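Local coordinates for AtFKBP42 (Arabidopsis thaliana, PDB 2F4E), which belongs to the FKBP-type peptidyl-prolyl cis-trans isomerase family, modulates vacuolar uptake of transporter substrates and regulates cell elongation and orientation, at residues K104-G112 with V124-Y132. Sequence-based numbering, arbitrary orientation.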
loop_
_atom_site.group_PDB
_atom_site.type_symbol
_atom_site.label_atom_id
_atom_site.label_comp_id
_atom_site.label_asym_id
_atom_site.label_seq_id
_atom_site.Cartn_x
_atom_site.Cartn_y
_atom_site.Cartn_z
ATOM N N LYS A 104 8.289 6.525 -7.260
ATOM C CA LYS A 104 7.340 7.588 -6.986
ATOM C C LYS A 104 5.883 7.134 -6.979
ATOM O O LYS A 104 5.070 7.635 -6.196
ATOM C CB LYS A 104 7.518 8.727 -7.996
ATOM C CG LYS A 104 6.624 9.925 -7.708
ATOM C CD LYS A 104 6.765 11.012 -8.747
ATOM C CE LYS A 104 5.818 12.161 -8.452
ATOM N NZ LYS A 104 5.971 13.258 -9.455
ATOM N N GLU A 105 5.555 6.186 -7.845
ATOM C CA GLU A 105 4.185 5.705 -7.938
ATOM C C GLU A 105 3.728 4.902 -6.719
ATOM O O GLU A 105 2.541 4.588 -6.590
ATOM C CB GLU A 105 3.981 4.881 -9.225
ATOM C CG GLU A 105 4.748 3.568 -9.283
ATOM C CD GLU A 105 6.118 3.697 -9.935
ATOM O OE1 GLU A 105 6.702 4.806 -9.892
ATOM O OE2 GLU A 105 6.609 2.677 -10.474
ATOM N N LEU A 106 4.664 4.584 -5.824
ATOM C CA LEU A 106 4.347 3.824 -4.614
ATOM C C LEU A 106 4.530 4.679 -3.363
ATOM O O LEU A 106 4.487 4.171 -2.246
ATOM C CB LEU A 106 5.241 2.591 -4.504
ATOM C CG LEU A 106 5.301 1.591 -5.658
ATOM C CD1 LEU A 106 6.391 0.571 -5.360
ATOM C CD2 LEU A 106 3.956 0.918 -5.863
ATOM N N ALA A 107 4.747 5.976 -3.565
ATOM C CA ALA A 107 4.958 6.930 -2.470
ATOM C C ALA A 107 3.904 6.793 -1.382
ATOM O O ALA A 107 4.224 6.722 -0.197
ATOM C CB ALA A 107 4.959 8.361 -3.018
ATOM N N GLY A 108 2.640 6.769 -1.797
ATOM C CA GLY A 108 1.547 6.629 -0.851
ATOM C C GLY A 108 1.569 5.284 -0.149
ATOM O O GLY A 108 1.410 5.207 1.070
ATOM N N LEU A 109 1.764 4.222 -0.918
ATOM C CA LEU A 109 1.807 2.887 -0.349
ATOM C C LEU A 109 2.880 2.814 0.730
ATOM O O LEU A 109 2.621 2.311 1.816
ATOM C CB LEU A 109 2.083 1.854 -1.445
ATOM C CG LEU A 109 2.305 0.393 -1.039
ATOM C CD1 LEU A 109 1.127 -0.117 -0.245
ATOM C CD2 LEU A 109 2.523 -0.449 -2.271
ATOM N N ALA A 110 4.075 3.324 0.419
ATOM C CA ALA A 110 5.203 3.331 1.352
ATOM C C ALA A 110 4.813 3.976 2.680
ATOM O O ALA A 110 5.106 3.443 3.753
ATOM C CB ALA A 110 6.372 4.074 0.743
ATOM N N ILE A 111 4.139 5.120 2.603
ATOM C CA ILE A 111 3.695 5.822 3.796
ATOM C C ILE A 111 2.786 4.922 4.629
ATOM O O ILE A 111 2.870 4.905 5.856
ATOM C CB ILE A 111 2.959 7.123 3.414
ATOM C CG1 ILE A 111 3.972 8.141 2.869
ATOM C CG2 ILE A 111 2.223 7.670 4.617
ATOM C CD1 ILE A 111 3.357 9.364 2.244
ATOM N N GLY A 112 1.937 4.156 3.954
ATOM C CA GLY A 112 1.050 3.259 4.663
ATOM C C GLY A 112 1.842 2.136 5.284
ATOM O O GLY A 112 1.664 1.847 6.458
ATOM N N VAL A 124 -5.224 0.578 2.256
ATOM C CA VAL A 124 -4.560 1.865 2.231
ATOM C C VAL A 124 -5.152 2.734 1.132
ATOM O O VAL A 124 -5.109 2.396 -0.059
ATOM C CB VAL A 124 -3.026 1.721 2.019
ATOM C CG1 VAL A 124 -2.359 3.065 2.202
ATOM C CG2 VAL A 124 -2.445 0.706 2.983
ATOM N N HIS A 125 -5.707 3.859 1.563
ATOM C CA HIS A 125 -6.333 4.820 0.679
ATOM C C HIS A 125 -5.314 5.877 0.351
ATOM O O HIS A 125 -4.856 6.611 1.223
ATOM C CB HIS A 125 -7.547 5.419 1.377
ATOM C CG HIS A 125 -8.544 4.396 1.792
ATOM N ND1 HIS A 125 -9.491 3.876 0.927
ATOM C CD2 HIS A 125 -8.725 3.746 2.965
ATOM C CE1 HIS A 125 -10.201 2.965 1.550
ATOM N NE2 HIS A 125 -9.758 2.863 2.796
ATOM N N VAL A 126 -4.967 5.954 -0.926
ATOM C CA VAL A 126 -3.955 6.885 -1.381
ATOM C C VAL A 126 -4.411 7.901 -2.416
ATOM O O VAL A 126 -4.930 7.543 -3.475
ATOM C CB VAL A 126 -2.766 6.108 -1.965
ATOM C CG1 VAL A 126 -1.678 7.073 -2.397
ATOM C CG2 VAL A 126 -2.265 5.098 -0.947
ATOM N N GLY A 127 -4.197 9.172 -2.107
ATOM C CA GLY A 127 -4.569 10.214 -3.040
ATOM C C GLY A 127 -3.680 10.068 -4.253
ATOM O O GLY A 127 -2.519 9.670 -4.129
ATOM N N TRP A 128 -4.214 10.383 -5.426
ATOM C CA TRP A 128 -3.437 10.281 -6.646
ATOM C C TRP A 128 -2.118 11.045 -6.582
ATOM O O TRP A 128 -1.144 10.639 -7.209
ATOM C CB TRP A 128 -4.256 10.741 -7.858
ATOM C CG TRP A 128 -4.830 12.102 -7.754
ATOM C CD1 TRP A 128 -6.088 12.428 -7.349
ATOM C CD2 TRP A 128 -4.170 13.338 -8.066
ATOM N NE1 TRP A 128 -6.258 13.789 -7.389
ATOM C CE2 TRP A 128 -5.094 14.375 -7.822
ATOM C CE3 TRP A 128 -2.887 13.670 -8.528
ATOM C CZ2 TRP A 128 -4.776 15.731 -8.021
ATOM C CZ3 TRP A 128 -2.570 15.020 -8.725
ATOM C CH2 TRP A 128 -3.512 16.030 -8.470
ATOM N N GLU A 129 -2.075 12.136 -5.822
ATOM C CA GLU A 129 -0.848 12.917 -5.703
ATOM C C GLU A 129 0.327 12.023 -5.312
ATOM O O GLU A 129 1.450 12.202 -5.785
ATOM C CB GLU A 129 -1.007 14.035 -4.662
ATOM C CG GLU A 129 -2.000 15.140 -5.048
ATOM C CD GLU A 129 -3.414 14.861 -4.550
ATOM O OE1 GLU A 129 -3.812 13.674 -4.530
ATOM O OE2 GLU A 129 -4.127 15.829 -4.189
ATOM N N LEU A 130 0.065 11.052 -4.450
ATOM C CA LEU A 130 1.115 10.152 -4.003
ATOM C C LEU A 130 1.154 8.850 -4.814
ATOM O O LEU A 130 1.846 7.903 -4.449
ATOM C CB LEU A 130 0.922 9.870 -2.509
ATOM C CG LEU A 130 0.892 11.138 -1.635
ATOM C CD1 LEU A 130 0.625 10.785 -0.201
ATOM C CD2 LEU A 130 2.209 11.882 -1.740
ATOM N N ALA A 131 0.424 8.815 -5.926
ATOM C CA ALA A 131 0.363 7.627 -6.781
ATOM C C ALA A 131 0.880 7.899 -8.199
ATOM O O ALA A 131 2.050 8.217 -8.382
ATOM C CB ALA A 131 -1.057 7.125 -6.835
ATOM N N TYR A 132 0.010 7.768 -9.199
ATOM C CA TYR A 132 0.397 8.007 -10.590
ATOM C C TYR A 132 0.149 9.464 -11.011
ATOM O O TYR A 132 0.197 9.805 -12.194
ATOM C CB TYR A 132 -0.352 7.040 -11.510
ATOM C CG TYR A 132 0.242 5.651 -11.515
ATOM C CD1 TYR A 132 1.359 5.357 -12.296
ATOM C CD2 TYR A 132 -0.264 4.653 -10.687
ATOM C CE1 TYR A 132 1.966 4.095 -12.244
ATOM C CE2 TYR A 132 0.332 3.391 -10.622
ATOM C CZ TYR A 132 1.448 3.119 -11.403
ATOM O OH TYR A 132 2.064 1.888 -11.327
HETATM O O HOH W 1 1.304 4.784 -3.814
#
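The short helix of the FKBP fold, 107-113 here, meets strand 124-126 and the loop after it chiefly through G108 and L130, and shows how a helix start can be tied to a loop by one carbonyl. G108 N donates to L130 O (3.0 Å), the donor tilted 24° from the carbonyl plane. A water also donates to L130 O and to E105 O while accepting from L109 N, so direct and water-borne bonds converge at the first turn. The N-to-C directions of 107-112 and 124-126 are 143° apart, and close packing rests on G108, whose CA lies 3.6 Å from V126 CG1; a side chain at this glycine would collide with that methyl. Farther along, the side chains of I111 and L130 cross at about a right angle, CD1 to CD1 3.9 Å, both also touching V51 of strand 51-55. At the other end E105 CA-H points almost straight at A131 O (3.3 Å). The backbone sets E105 CB over one face of the Y132 ring, 3.9 Å from the centroid, in a CH-pi contact, and chi1 of 66° turns E105 CG to the phenol end, 3.8 Å from Y132 OH. Were an alanine to replace Y132, E105 CB and CG would probably lose the ring that covers them, and N137 and P141 a neighbour. A short helix packed against a curled antiparallel sheet in this way is the hallmark of the FKBP domain.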